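Local coordinates for UDP-N-acetylglucosamine pyrophosphorylase (Entamoeba histolytica, PDB 3OC9), which probably catalyses the formation of UDP-N-acetyl-alpha-D-glucosamine and diphosphate from UTP and N-acetyl-alpha-D-glucosamine 1-phosphate, at residues E22-G27 against D195-G200; Q206-I211 against A319-I324; K212-G217 against G259-N264; A275-P280 against F313-L318. One frame throughout, in Å; residues are numbered along the deposited sequence. Where two conformers were deposited one is given.

Contact 1: E22-G27 against D195-G200. With SO4 (sulfate ion), chain B.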
loop_
_atom_site.group_PDB
_atom_site.type_symbol
_atom_site.label_atom_id
_atom_site.label_comp_id
_atom_site.label_asym_id
_atom_site.label_seq_id
_atom_site.Cartn_x
_atom_site.Cartn_y
_atom_site.Cartn_z
ATOM N N GLU A 22 -10.162 13.884 18.179
ATOM C CA GLU A 22 -11.367 14.272 17.415
ATOM C C GLU A 22 -11.344 13.656 15.988
ATOM O O GLU A 22 -12.371 13.126 15.512
ATOM C CB GLU A 22 -11.548 15.807 17.369
ATOM C CG GLU A 22 -12.731 16.310 16.490
ATOM C CD GLU A 22 -12.744 17.828 16.208
ATOM O OE1 GLU A 22 -11.684 18.500 16.290
ATOM O OE2 GLU A 22 -13.835 18.352 15.868
ATOM N N HIS A 23 -10.176 13.691 15.335
ATOM C CA HIS A 23 -10.012 13.078 13.996
ATOM C C HIS A 23 -10.226 11.552 14.014
ATOM O O HIS A 23 -10.927 11.009 13.141
ATOM C CB HIS A 23 -8.631 13.392 13.369
ATOM C CG HIS A 23 -8.382 14.854 13.127
ATOM N ND1 HIS A 23 -7.265 15.506 13.604
ATOM C CD2 HIS A 23 -9.093 15.782 12.438
ATOM C CE1 HIS A 23 -7.309 16.778 13.247
ATOM N NE2 HIS A 23 -8.403 16.974 12.531
ATOM N N TYR A 24 -9.619 10.866 14.990
ATOM C CA TYR A 24 -9.791 9.399 15.141
ATOM C C TYR A 24 -11.279 9.001 15.254
ATOM O O TYR A 24 -11.750 8.102 14.546
ATOM C CB TYR A 24 -8.985 8.903 16.359
ATOM C CG TYR A 24 -9.150 7.433 16.734
ATOM C CD1 TYR A 24 -8.368 6.447 16.131
ATOM C CD2 TYR A 24 -10.054 7.045 17.717
ATOM C CE1 TYR A 24 -8.501 5.088 16.479
ATOM C CE2 TYR A 24 -10.200 5.688 18.069
ATOM C CZ TYR A 24 -9.424 4.721 17.442
ATOM O OH TYR A 24 -9.561 3.386 17.799
ATOM N N TYR A 25 -12.021 9.658 16.149
ATOM C CA TYR A 25 -13.454 9.338 16.319
ATOM C C TYR A 25 -14.353 9.712 15.131
ATOM O O TYR A 25 -15.335 9.009 14.858
ATOM C CB TYR A 25 -14.014 9.857 17.664
ATOM C CG TYR A 25 -13.410 9.130 18.849
ATOM C CD1 TYR A 25 -13.643 7.768 19.050
ATOM C CD2 TYR A 25 -12.572 9.792 19.750
ATOM C CE1 TYR A 25 -13.071 7.088 20.117
ATOM C CE2 TYR A 25 -11.992 9.118 20.828
ATOM C CZ TYR A 25 -12.242 7.761 20.997
ATOM O OH TYR A 25 -11.692 7.070 22.060
ATOM N N ARG A 26 -14.020 10.785 14.408
ATOM C CA ARG A 26 -14.744 11.105 13.160
ATOM C C ARG A 26 -14.517 10.010 12.090
ATOM O O ARG A 26 -15.423 9.686 11.294
ATOM C CB ARG A 26 -14.351 12.494 12.632
ATOM C CG ARG A 26 -14.996 12.929 11.288
ATOM C CD ARG A 26 -16.516 13.081 11.368
ATOM N NE ARG A 26 -17.064 13.563 10.097
ATOM C CZ ARG A 26 -18.346 13.494 9.749
ATOM N NH1 ARG A 26 -19.239 12.959 10.577
ATOM N NH2 ARG A 26 -18.734 13.956 8.561
ATOM N N GLY A 27 -13.304 9.446 12.082
ATOM C CA GLY A 27 -12.984 8.309 11.199
ATOM C C GLY A 27 -13.845 7.077 11.510
ATOM O O GLY A 27 -14.407 6.468 10.595
ATOM N N ASP A 195 -7.268 3.668 7.828
ATOM C CA ASP A 195 -6.816 4.255 9.115
ATOM C C ASP A 195 -7.819 5.330 9.586
ATOM O O ASP A 195 -7.942 6.362 8.925
ATOM C CB ASP A 195 -5.400 4.870 8.901
ATOM C CG ASP A 195 -4.821 5.556 10.155
ATOM O OD1 ASP A 195 -5.419 5.430 11.239
ATOM O OD2 ASP A 195 -3.764 6.250 10.048
ATOM N N PRO A 196 -8.532 5.111 10.727
ATOM C CA PRO A 196 -9.522 6.136 11.154
ATOM C C PRO A 196 -8.914 7.542 11.359
ATOM O O PRO A 196 -9.613 8.551 11.110
ATOM C CB PRO A 196 -10.093 5.581 12.484
ATOM C CG PRO A 196 -9.615 4.185 12.593
ATOM C CD PRO A 196 -8.498 3.935 11.611
ATOM N N ASN A 197 -7.656 7.605 11.831
ATOM C CA ASN A 197 -6.931 8.903 11.995
ATOM C C ASN A 197 -6.872 9.687 10.675
ATOM O O ASN A 197 -7.119 10.921 10.635
ATOM C CB ASN A 197 -5.487 8.684 12.531
ATOM C CG ASN A 197 -5.449 7.993 13.898
ATOM O OD1 ASN A 197 -5.762 8.607 14.924
ATOM N ND2 ASN A 197 -5.044 6.710 13.915
ATOM N N MET A 198 -6.565 8.966 9.596
ATOM C CA MET A 198 -6.408 9.574 8.247
ATOM C C MET A 198 -7.773 9.950 7.607
ATOM O O MET A 198 -7.910 11.023 6.980
ATOM C CB MET A 198 -5.577 8.590 7.374
ATOM C CG MET A 198 -5.331 8.999 5.921
ATOM S SD MET A 198 -4.563 7.600 5.028
ATOM C CE MET A 198 -3.893 8.508 3.642
ATOM N N ILE A 199 -8.783 9.080 7.770
ATOM C CA ILE A 199 -10.152 9.358 7.240
ATOM C C ILE A 199 -10.734 10.634 7.901
ATOM O O ILE A 199 -11.271 11.524 7.216
ATOM C CB ILE A 199 -11.116 8.130 7.452
ATOM C CG1 ILE A 199 -10.603 6.883 6.711
ATOM C CG2 ILE A 199 -12.618 8.479 7.129
ATOM C CD1 ILE A 199 -10.504 6.985 5.193
ATOM N N GLY A 200 -10.590 10.744 9.223
ATOM C CA GLY A 200 -11.059 11.943 9.943
ATOM C C GLY A 200 -10.319 13.233 9.564
ATOM O O GLY A 200 -10.936 14.309 9.417
HETATM S S SO4 B . -22.526 13.505 9.244
HETATM O O1 SO4 B . -21.862 12.435 8.494
HETATM O O2 SO4 B . -22.147 14.802 8.683
HETATM O O3 SO4 B . -23.973 13.338 9.155
HETATM O O4 SO4 B . -22.121 13.442 10.647
#
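Gly27 and Gly200 bring helix 21-32 and helix 196-204 together backbone against backbone: the short axes come within 6.6 Å and run at 94°. Two opposed CA-H...O contacts mark the crossing. Gly200 CA directs its hydrogen almost straight at His23 O, 3.3 Å away, while Gly27 CA lies 3.4 Å from Pro196 O. Both oxygens serve their own helices, accepting from Gly27 N and Gly200 N respectively.

Side-chain packing flanks the glycines. The Tyr24 side chain, its CG anti to the backbone N (chi1 175°), runs alongside Pro196, with CD1 4.1 Å from Pro196 CB. At the ring edge sits Asn197 OD1, 3.6 Å from Tyr24 CD1.

Polar bonds lie beside the crossing. Asp195 is the N-cap of its helix: OD1 takes Asn197 N from above the carboxylate plane and Asn197 ND2, at 3.0 Å, on its syn lone pair, while OD2 forms a salt bridge with Lys212. Arg26 pairs through NE with Asp203 of the other helix, and its NH1 grips O4 of a sulfate, probably from the crystallisation liquor, at 2.9 Å.

Weak CA-H...O contacts and close packing thus join the helices, with charges paired beside the crossing, one in a buried salt bridge.

Contact 2: Q206-I211 against A319-I324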
loop_
_atom_site.group_PDB
_atom_site.type_symbol
_atom_site.label_atom_id
_atom_site.label_comp_id
_atom_site.label_asym_id
_atom_site.label_seq_id
_atom_site.Cartn_x
_atom_site.Cartn_y
_atom_site.Cartn_z
ATOM N N GLN A 206 -11.443 18.758 4.157
ATOM C CA GLN A 206 -12.106 18.633 2.841
ATOM C C GLN A 206 -11.131 18.400 1.653
ATOM O O GLN A 206 -11.239 19.042 0.598
ATOM C CB GLN A 206 -13.070 19.808 2.611
ATOM C CG GLN A 206 -14.290 19.772 3.580
ATOM C CD GLN A 206 -15.344 18.745 3.175
ATOM O OE1 GLN A 206 -16.064 18.937 2.183
ATOM N NE2 GLN A 206 -15.432 17.644 3.924
ATOM N N SER A 207 -10.190 17.466 1.840
ATOM C CA SER A 207 -9.140 17.162 0.831
ATOM C C SER A 207 -9.683 16.320 -0.334
ATOM O O SER A 207 -10.546 15.459 -0.101
ATOM C CB SER A 207 -8.003 16.342 1.484
ATOM O OG SER A 207 -7.419 17.012 2.601
ATOM N N GLU A 208 -9.159 16.546 -1.554
ATOM C CA GLU A 208 -9.266 15.580 -2.698
ATOM C C GLU A 208 -8.278 14.393 -2.579
ATOM O O GLU A 208 -8.628 13.236 -2.870
ATOM C CB GLU A 208 -9.019 16.304 -4.032
ATOM C CG GLU A 208 -10.179 17.249 -4.440
ATOM C CD GLU A 208 -9.785 18.173 -5.586
ATOM O OE1 GLU A 208 -8.752 18.852 -5.466
ATOM O OE2 GLU A 208 -10.529 18.248 -6.586
ATOM N N ILE A 209 -7.037 14.703 -2.195
ATOM C CA ILE A 209 -5.986 13.692 -1.944
ATOM C C ILE A 209 -5.326 13.968 -0.583
ATOM O O ILE A 209 -5.004 15.149 -0.274
ATOM C CB ILE A 209 -4.854 13.682 -3.046
ATOM C CG1 ILE A 209 -5.435 13.786 -4.467
ATOM C CG2 ILE A 209 -3.965 12.388 -2.904
ATOM C CD1 ILE A 209 -4.360 13.951 -5.584
ATOM N N CYS A 210 -5.131 12.907 0.221
ATOM C CA CYS A 210 -4.302 12.964 1.433
ATOM C C CYS A 210 -3.088 12.010 1.225
ATOM O O CYS A 210 -3.269 10.766 1.100
ATOM C CB CYS A 210 -5.124 12.585 2.687
ATOM S SG CYS A 210 -4.183 12.630 4.298
ATOM N N ILE A 211 -1.872 12.575 1.205
ATOM C CA ILE A 211 -0.624 11.816 0.880
ATOM C C ILE A 211 0.207 11.533 2.155
ATOM O O ILE A 211 0.695 12.494 2.772
ATOM C CB ILE A 211 0.298 12.607 -0.127
ATOM C CG1 ILE A 211 -0.492 13.049 -1.371
ATOM C CG2 ILE A 211 1.531 11.757 -0.543
ATOM C CD1 ILE A 211 0.281 14.085 -2.323
ATOM N N ALA A 319 -5.229 17.760 -8.814
ATOM C CA ALA A 319 -5.916 18.225 -7.585
ATOM C C ALA A 319 -5.626 19.686 -7.178
ATOM O O ALA A 319 -4.498 20.159 -7.360
ATOM C CB ALA A 319 -5.576 17.281 -6.426
ATOM N N THR A 320 -6.625 20.380 -6.603
ATOM C CA THR A 320 -6.404 21.723 -5.992
ATOM C C THR A 320 -6.436 21.729 -4.445
ATOM O O THR A 320 -6.035 22.727 -3.811
ATOM C CB THR A 320 -7.411 22.832 -6.483
ATOM O OG1 THR A 320 -8.748 22.476 -6.124
ATOM C CG2 THR A 320 -7.323 23.064 -8.001
ATOM N N LYS A 321 -6.922 20.642 -3.838
ATOM C CA LYS A 321 -6.973 20.549 -2.365
ATOM C C LYS A 321 -6.242 19.278 -1.914
ATOM O O LYS A 321 -6.786 18.160 -2.039
ATOM C CB LYS A 321 -8.415 20.532 -1.865
ATOM C CG LYS A 321 -9.217 21.799 -2.253
ATOM C CD LYS A 321 -10.675 21.715 -1.795
ATOM C CE LYS A 321 -10.864 22.004 -0.305
ATOM N NZ LYS A 321 -10.010 23.118 0.196
ATOM N N VAL A 322 -5.015 19.454 -1.413
ATOM C CA VAL A 322 -4.148 18.299 -1.039
ATOM C C VAL A 322 -3.585 18.500 0.377
ATOM O O VAL A 322 -3.057 19.589 0.688
ATOM C CB VAL A 322 -2.941 18.156 -2.029
ATOM C CG1 VAL A 322 -1.967 17.020 -1.591
ATOM C CG2 VAL A 322 -3.415 17.950 -3.485
ATOM N N SER A 323 -3.721 17.493 1.245
ATOM C CA SER A 323 -3.081 17.529 2.568
ATOM C C SER A 323 -1.910 16.511 2.654
ATOM O O SER A 323 -1.944 15.460 1.970
ATOM C CB SER A 323 -4.138 17.323 3.680
ATOM O OG SER A 323 -4.825 16.079 3.566
ATOM N N ILE A 324 -0.888 16.836 3.469
ATOM C CA ILE A 324 0.331 16.011 3.635
ATOM C C ILE A 324 0.428 15.528 5.102
ATOM O O ILE A 324 0.504 16.345 6.034
ATOM C CB ILE A 324 1.628 16.819 3.233
ATOM C CG1 ILE A 324 1.471 17.502 1.862
ATOM C CG2 ILE A 324 2.905 15.929 3.266
ATOM C CD1 ILE A 324 1.081 16.553 0.703
HETATM O O HOH W 1 -10.193 20.472 -8.035
#
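Ile209, Cys210 and Ile211 pair in parallel with Val322, Ser323 and Ile324, joining two neighbouring strands of the mixed central sheet of this GT-A-type nucleotidyltransferase fold. The backbone ladder is regular: Ser323 N donates to Ile209 O at 3.1 Å and Ser323 O accepts from Ile211 N at 3.0 Å, so that Ser323 straddles Cys210. Lys321 O takes Glu208 N at 2.9 Å and, weakly, Ile209 N.

Hydrophobic contacts gather on the face that bears the isoleucines. The Ile211 side chain crosses that of Val322, Ile211 CD1 lying 3.8 Å from Val322 CG1, and Ile209 CD1 rests 3.6 Å from Ala319 CB; Phe316 and Phe270 add aromatic cover. Cys210 and Ser323 look to the other face, where Met198 and Met202 of helix 196-204 pack on Cys210.

Side-chain hydrogen bonds complete the join. Ser323 OG, held between its backbone N and carbonyl carbon (chi1 60°), meets Ser207 OG at 2.9 Å. Glu208 reaches out, extended beyond CG, to the turn leading into the second strand. Its OE2 accepts from a water that also contacts Thr320 OG1, while OE1 is gripped by two successive backbone amides, Thr320 N at 2.9 Å and Lys321 N at 3.0 Å.

Contact 3: K212-G217 against G259-N264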
loop_
_atom_site.group_PDB
_atom_site.type_symbol
_atom_site.label_atom_id
_atom_site.label_comp_id
_atom_site.label_asym_id
_atom_site.label_seq_id
_atom_site.Cartn_x
_atom_site.Cartn_y
_atom_site.Cartn_z
ATOM N N LYS A 212 0.363 10.253 2.539
ATOM C CA LYS A 212 1.274 9.887 3.668
ATOM C C LYS A 212 2.763 9.957 3.245
ATOM O O LYS A 212 3.128 9.501 2.150
ATOM C CB LYS A 212 0.908 8.503 4.304
ATOM C CG LYS A 212 -0.251 8.619 5.369
ATOM C CD LYS A 212 -0.744 7.246 5.893
ATOM C CE LYS A 212 -1.551 7.382 7.214
ATOM N NZ LYS A 212 -2.014 6.009 7.748
ATOM N N ILE A 213 3.608 10.543 4.107
ATOM C CA ILE A 213 5.051 10.700 3.817
ATOM C C ILE A 213 5.920 10.275 5.005
ATOM O O ILE A 213 5.447 10.266 6.165
ATOM C CB ILE A 213 5.446 12.167 3.320
ATOM C CG1 ILE A 213 5.269 13.251 4.416
ATOM C CG2 ILE A 213 4.643 12.550 2.042
ATOM C CD1 ILE A 213 6.508 13.424 5.421
ATOM N N VAL A 214 7.170 9.926 4.705
ATOM C CA VAL A 214 8.225 9.803 5.734
ATOM C C VAL A 214 9.266 10.924 5.524
ATOM O O VAL A 214 9.614 11.254 4.383
ATOM C CB VAL A 214 8.918 8.384 5.729
ATOM C CG1 VAL A 214 7.932 7.284 6.170
ATOM C CG2 VAL A 214 9.565 8.026 4.314
ATOM N N LYS A 215 9.761 11.515 6.613
ATOM C CA LYS A 215 10.871 12.494 6.504
ATOM C C LYS A 215 12.179 11.871 5.971
ATOM O O LYS A 215 12.707 10.911 6.570
ATOM C CB LYS A 215 11.150 13.117 7.873
ATOM C CG LYS A 215 10.202 14.200 8.300
ATOM C CD LYS A 215 10.826 14.893 9.541
ATOM C CE LYS A 215 10.099 16.139 9.939
ATOM N NZ LYS A 215 10.568 16.619 11.292
ATOM N N LYS A 216 12.693 12.397 4.848
ATOM C CA LYS A 216 13.899 11.838 4.163
ATOM C C LYS A 216 15.094 11.720 5.132
ATOM O O LYS A 216 15.403 12.673 5.838
ATOM C CB LYS A 216 14.272 12.694 2.939
ATOM C CG LYS A 216 15.528 12.237 2.147
ATOM C CD LYS A 216 15.625 12.919 0.756
ATOM C CE LYS A 216 16.998 12.695 0.121
ATOM N NZ LYS A 216 16.950 13.119 -1.337
ATOM N N GLY A 217 15.735 10.554 5.154
ATOM C CA GLY A 217 16.803 10.244 6.141
ATOM C C GLY A 217 18.247 10.571 5.768
ATOM O O GLY A 217 19.063 10.884 6.658
ATOM N N GLY A 259 9.183 12.321 1.667
ATOM C CA GLY A 259 9.333 11.017 0.983
ATOM C C GLY A 259 8.001 10.315 0.699
ATOM O O GLY A 259 7.306 9.908 1.633
ATOM N N HIS A 260 7.672 10.112 -0.588
ATOM C CA HIS A 260 6.372 9.482 -0.979
ATOM C C HIS A 260 6.404 7.961 -0.782
ATOM O O HIS A 260 7.238 7.279 -1.387
ATOM C CB HIS A 260 6.041 9.818 -2.464
ATOM C CG HIS A 260 4.861 9.063 -3.020
ATOM N ND1 HIS A 260 4.978 8.156 -4.055
ATOM C CD2 HIS A 260 3.544 9.089 -2.686
ATOM C CE1 HIS A 260 3.784 7.640 -4.320
ATOM N NE2 HIS A 260 2.892 8.196 -3.510
ATOM N N ILE A 261 5.523 7.418 0.062
ATOM C CA ILE A 261 5.603 5.967 0.382
ATOM C C ILE A 261 4.380 5.126 -0.060
ATOM O O ILE A 261 4.217 3.970 0.370
ATOM C CB ILE A 261 5.968 5.665 1.880
ATOM C CG1 ILE A 261 5.196 6.562 2.816
ATOM C CG2 ILE A 261 7.522 5.714 2.132
ATOM C CD1 ILE A 261 3.764 6.144 2.973
ATOM N N SER A 262 3.544 5.696 -0.930
ATOM C CA SER A 262 2.413 4.967 -1.573
ATOM C C SER A 262 1.321 4.453 -0.604
ATOM O O SER A 262 0.877 3.300 -0.710
ATOM C CB SER A 262 2.883 3.793 -2.479
ATOM O OG SER A 262 3.681 4.223 -3.575
ATOM N N ILE A 263 0.895 5.313 0.322
ATOM C CA ILE A 263 -0.358 5.096 1.095
ATOM C C ILE A 263 -1.162 6.409 0.935
ATOM O O ILE A 263 -0.850 7.409 1.605
ATOM C CB ILE A 263 -0.114 4.744 2.609
ATOM C CG1 ILE A 263 0.859 3.557 2.776
ATOM C CG2 ILE A 263 -1.485 4.440 3.341
ATOM C CD1 ILE A 263 1.430 3.395 4.223
ATOM N N ASN A 264 -2.170 6.410 0.040
ATOM C CA ASN A 264 -2.864 7.661 -0.408
ATOM C C ASN A 264 -4.386 7.547 -0.297
ATOM O O ASN A 264 -4.959 6.525 -0.702
ATOM C CB ASN A 264 -2.458 8.015 -1.876
ATOM C CG ASN A 264 -0.934 8.268 -2.019
ATOM O OD1 ASN A 264 -0.394 9.186 -1.403
ATOM N ND2 ASN A 264 -0.249 7.446 -2.834
HETATM O O HOH W 2 1.870 8.098 -0.008
#
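Val214 and Gly259 form the tight end of this contact, an antiparallel hydrogen-bonded pair closed from both sides. Val214 N donates to Gly259 O at 3.1 Å, and Gly259 N returns a bond of 2.9 Å to Val214 O. The adjoining Ile213-His260 pair is non-hydrogen-bonded, but Ile213 CA still comes within 3.2 Å of Gly259 O in a CA-H...O contact. Packing continues through Ile261, whose CG1 is tucked over its own backbone (chi1 44°); this sends CD1 to 3.5 Å from Lys212 O, while CG2 meets Val214 CG2 at 3.8 Å, the two side chains crossing at about a right angle.

Beyond the corner at Ser262 the strands part and a water enters. It accepts from Ile263 N at 3.0 Å and lies near both Lys212 O and Asn264 OD1, with more acceptors around it than it has protons. Direct pairing resumes as Lys212 N donates to Ile263 O at 3.2 Å. Asn264 ND2 closes the corner by donating to His260 NE2 in both the ring and amide planes. The Lys212 chain passes Ile263 and leaves the contact, its NZ bridged to Glu332.

One edge of strand 209-215 thus receives two successive antiparallel strands, 258-261 and 263-267, in the mixed central sheet of the nucleotidyltransferase fold.

Contact 4: A275-P280 against F313-L318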
loop_
_atom_site.group_PDB
_atom_site.type_symbol
_atom_site.label_atom_id
_atom_site.label_comp_id
_atom_site.label_asym_id
_atom_site.label_seq_id
_atom_site.Cartn_x
_atom_site.Cartn_y
_atom_site.Cartn_z
ATOM N N ALA A 275 -10.411 9.542 -13.677
ATOM C CA ALA A 275 -10.747 8.551 -14.717
ATOM C C ALA A 275 -10.735 9.130 -16.144
ATOM O O ALA A 275 -10.552 8.380 -17.097
ATOM C CB ALA A 275 -12.103 7.864 -14.414
ATOM N N GLU A 276 -10.883 10.450 -16.269
ATOM C CA GLU A 276 -10.912 11.142 -17.567
ATOM C C GLU A 276 -9.557 11.731 -18.005
ATOM O O GLU A 276 -9.443 12.233 -19.121
ATOM C CB GLU A 276 -11.965 12.262 -17.524
ATOM C CG GLU A 276 -13.336 11.800 -17.004
ATOM C CD GLU A 276 -14.047 10.852 -17.963
ATOM O OE1 GLU A 276 -13.932 11.048 -19.193
ATOM O OE2 GLU A 276 -14.742 9.920 -17.495
ATOM N N TYR A 277 -8.546 11.646 -17.135
ATOM C CA TYR A 277 -7.243 12.303 -17.316
ATOM C C TYR A 277 -6.258 11.436 -18.102
ATOM O O TYR A 277 -6.059 10.254 -17.778
ATOM C CB TYR A 277 -6.669 12.652 -15.926
ATOM C CG TYR A 277 -5.426 13.546 -15.888
ATOM C CD1 TYR A 277 -5.537 14.938 -16.003
ATOM C CD2 TYR A 277 -4.155 13.002 -15.681
ATOM C CE1 TYR A 277 -4.400 15.770 -15.944
ATOM C CE2 TYR A 277 -3.003 13.826 -15.617
ATOM C CZ TYR A 277 -3.141 15.209 -15.746
ATOM O OH TYR A 277 -2.025 16.026 -15.687
ATOM N N GLN A 278 -5.655 12.013 -19.148
ATOM C CA GLN A 278 -4.641 11.313 -19.955
ATOM C C GLN A 278 -3.239 11.389 -19.321
ATOM O O GLN A 278 -2.606 12.460 -19.305
ATOM C CB GLN A 278 -4.610 11.876 -21.394
ATOM N N LEU A 279 -2.765 10.253 -18.793
ATOM C CA LEU A 279 -1.441 10.149 -18.148
ATOM C C LEU A 279 -0.271 10.001 -19.159
ATOM O O LEU A 279 -0.447 9.390 -20.221
ATOM C CB LEU A 279 -1.440 8.977 -17.132
ATOM C CG LEU A 279 -2.396 9.117 -15.917
ATOM C CD1 LEU A 279 -2.587 7.767 -15.192
ATOM C CD2 LEU A 279 -1.891 10.152 -14.916
ATOM N N PRO A 280 0.917 10.563 -18.842
ATOM C CA PRO A 280 2.070 10.461 -19.756
ATOM C C PRO A 280 2.708 9.049 -19.773
ATOM O O PRO A 280 2.699 8.353 -18.752
ATOM C CB PRO A 280 3.042 11.518 -19.219
ATOM C CG PRO A 280 2.715 11.622 -17.748
ATOM C CD PRO A 280 1.223 11.388 -17.653
ATOM N N PHE A 313 0.941 8.256 -9.700
ATOM C CA PHE A 313 1.307 9.547 -9.069
ATOM C C PHE A 313 1.391 10.728 -10.039
ATOM O O PHE A 313 1.412 11.898 -9.614
ATOM C CB PHE A 313 2.548 9.426 -8.139
ATOM C CG PHE A 313 3.737 8.736 -8.769
ATOM C CD1 PHE A 313 3.999 7.390 -8.498
ATOM C CD2 PHE A 313 4.597 9.431 -9.632
ATOM C CE1 PHE A 313 5.095 6.733 -9.080
ATOM C CE2 PHE A 313 5.713 8.786 -10.218
ATOM C CZ PHE A 313 5.955 7.430 -9.945
ATOM N N ASP A 314 1.392 10.453 -11.352
ATOM C CA ASP A 314 1.273 11.554 -12.325
ATOM C C ASP A 314 -0.109 12.231 -12.319
ATOM O O ASP A 314 -0.285 13.256 -12.985
ATOM C CB ASP A 314 1.654 11.101 -13.764
ATOM C CG ASP A 314 3.166 10.878 -13.940
ATOM O OD1 ASP A 314 3.986 11.614 -13.322
ATOM O OD2 ASP A 314 3.553 9.960 -14.717
ATOM N N VAL A 315 -1.064 11.678 -11.552
ATOM C CA VAL A 315 -2.394 12.303 -11.369
ATOM C C VAL A 315 -2.407 13.428 -10.304
ATOM O O VAL A 315 -3.308 14.273 -10.312
ATOM C CB VAL A 315 -3.534 11.257 -11.106
ATOM C CG1 VAL A 315 -3.707 10.945 -9.613
ATOM C CG2 VAL A 315 -4.861 11.759 -11.712
ATOM N N PHE A 316 -1.385 13.464 -9.444
ATOM C CA PHE A 316 -1.351 14.445 -8.325
ATOM C C PHE A 316 -1.568 15.935 -8.722
ATOM O O PHE A 316 -2.287 16.654 -8.002
ATOM C CB PHE A 316 -0.085 14.301 -7.425
ATOM C CG PHE A 316 0.011 13.000 -6.598
ATOM C CD1 PHE A 316 -0.996 12.019 -6.577
ATOM C CD2 PHE A 316 1.167 12.789 -5.816
ATOM C CE1 PHE A 316 -0.840 10.824 -5.784
ATOM C CE2 PHE A 316 1.335 11.594 -5.018
ATOM C CZ PHE A 316 0.324 10.627 -4.993
ATOM N N PRO A 317 -0.965 16.414 -9.851
ATOM C CA PRO A 317 -1.149 17.857 -10.178
ATOM C C PRO A 317 -2.568 18.262 -10.660
ATOM O O PRO A 317 -2.871 19.473 -10.774
ATOM C CB PRO A 317 -0.075 18.143 -11.250
ATOM C CG PRO A 317 0.462 16.812 -11.685
ATOM C CD PRO A 317 0.098 15.770 -10.660
ATOM N N LEU A 318 -3.432 17.272 -10.912
ATOM C CA LEU A 318 -4.850 17.546 -11.227
ATOM C C LEU A 318 -5.626 18.135 -10.029
ATOM O O LEU A 318 -6.579 18.919 -10.204
ATOM C CB LEU A 318 -5.538 16.268 -11.758
ATOM C CG LEU A 318 -7.025 16.307 -12.181
ATOM C CD1 LEU A 318 -7.261 17.244 -13.364
ATOM C CD2 LEU A 318 -7.521 14.908 -12.519
HETATM O O HOH W 3 0.446 14.677 -15.171
HETATM O O HOH W 4 1.937 8.279 -16.113
#
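Tyr277 sets its ring against the 3-10 segment 313-318, with Leu279 CD2 and a water oxygen both in the ring plane at its edge. Three groups of the 3-10 turns approach that ring obliquely, all from one side of its plane: Leu318 CD1, Asp314 O and Val315 CG2. A second flat group, the Phe316 ring, belongs to the far side of the same segment; one face takes Phe313 CB, and the ring is turned to the central sheet. The contact therefore fastens the loop that follows helix 268-274 onto a 3-10 connection leading into strand 322-326.

The 3-10 turns are held by the bonds Phe316 N to Phe313 O and Leu318 N to Val315 O. Against them Tyr277 swings its ring away from its own backbone N (chi1 -170°), which carries it out to Leu318; the two side chains slide past each other in opposite directions, with Tyr277 CD1 3.9 Å from Leu318 CD1. At the neighbouring flank of the ring, CD2 stands 4.2 Å from Val315 CG2. Leu279 brings a single methyl, CD2, to 3.8 Å from Asp314 CB, and Val315 is backed by Phe161 and Ala274. Pro280 crosses the carboxylate of Asp314, its CG 3.6 Å from OD2.

Polar joining across this surface contact is left to water. One water, 2.9 Å from Tyr277 OH, donates to Asp314 O at 2.7 Å, tying the phenol to the 3-10 backbone. Asp314 OD2 is bonded to His282 NE2 and also accepts from a second water, which gives its other proton to Pro280 O at 2.7 Å.

Contacts 1 and 3 are buried, contact 2 is partly so, and contact 4 lies at the surface. Contacts 2 and 3 share strand 209-215: one supplies its parallel neighbour and the other its antiparallel ones, both mainly through backbone hydrogen bonds. Contact 1 belongs to the helical layer over that strand, which it meets through packing and one buried salt bridge. Contact 4 touches the sheet through Phe316, which meets Ile209 and Ile211 of contact 2 and His260 and Asn264 of contact 3. Chemistry follows place: ladders within the sheet; at the helix crossing, CA-H...O contacts with no conventional hydrogen bond between the segments; and apolar side chains with bridging waters in the outer loop.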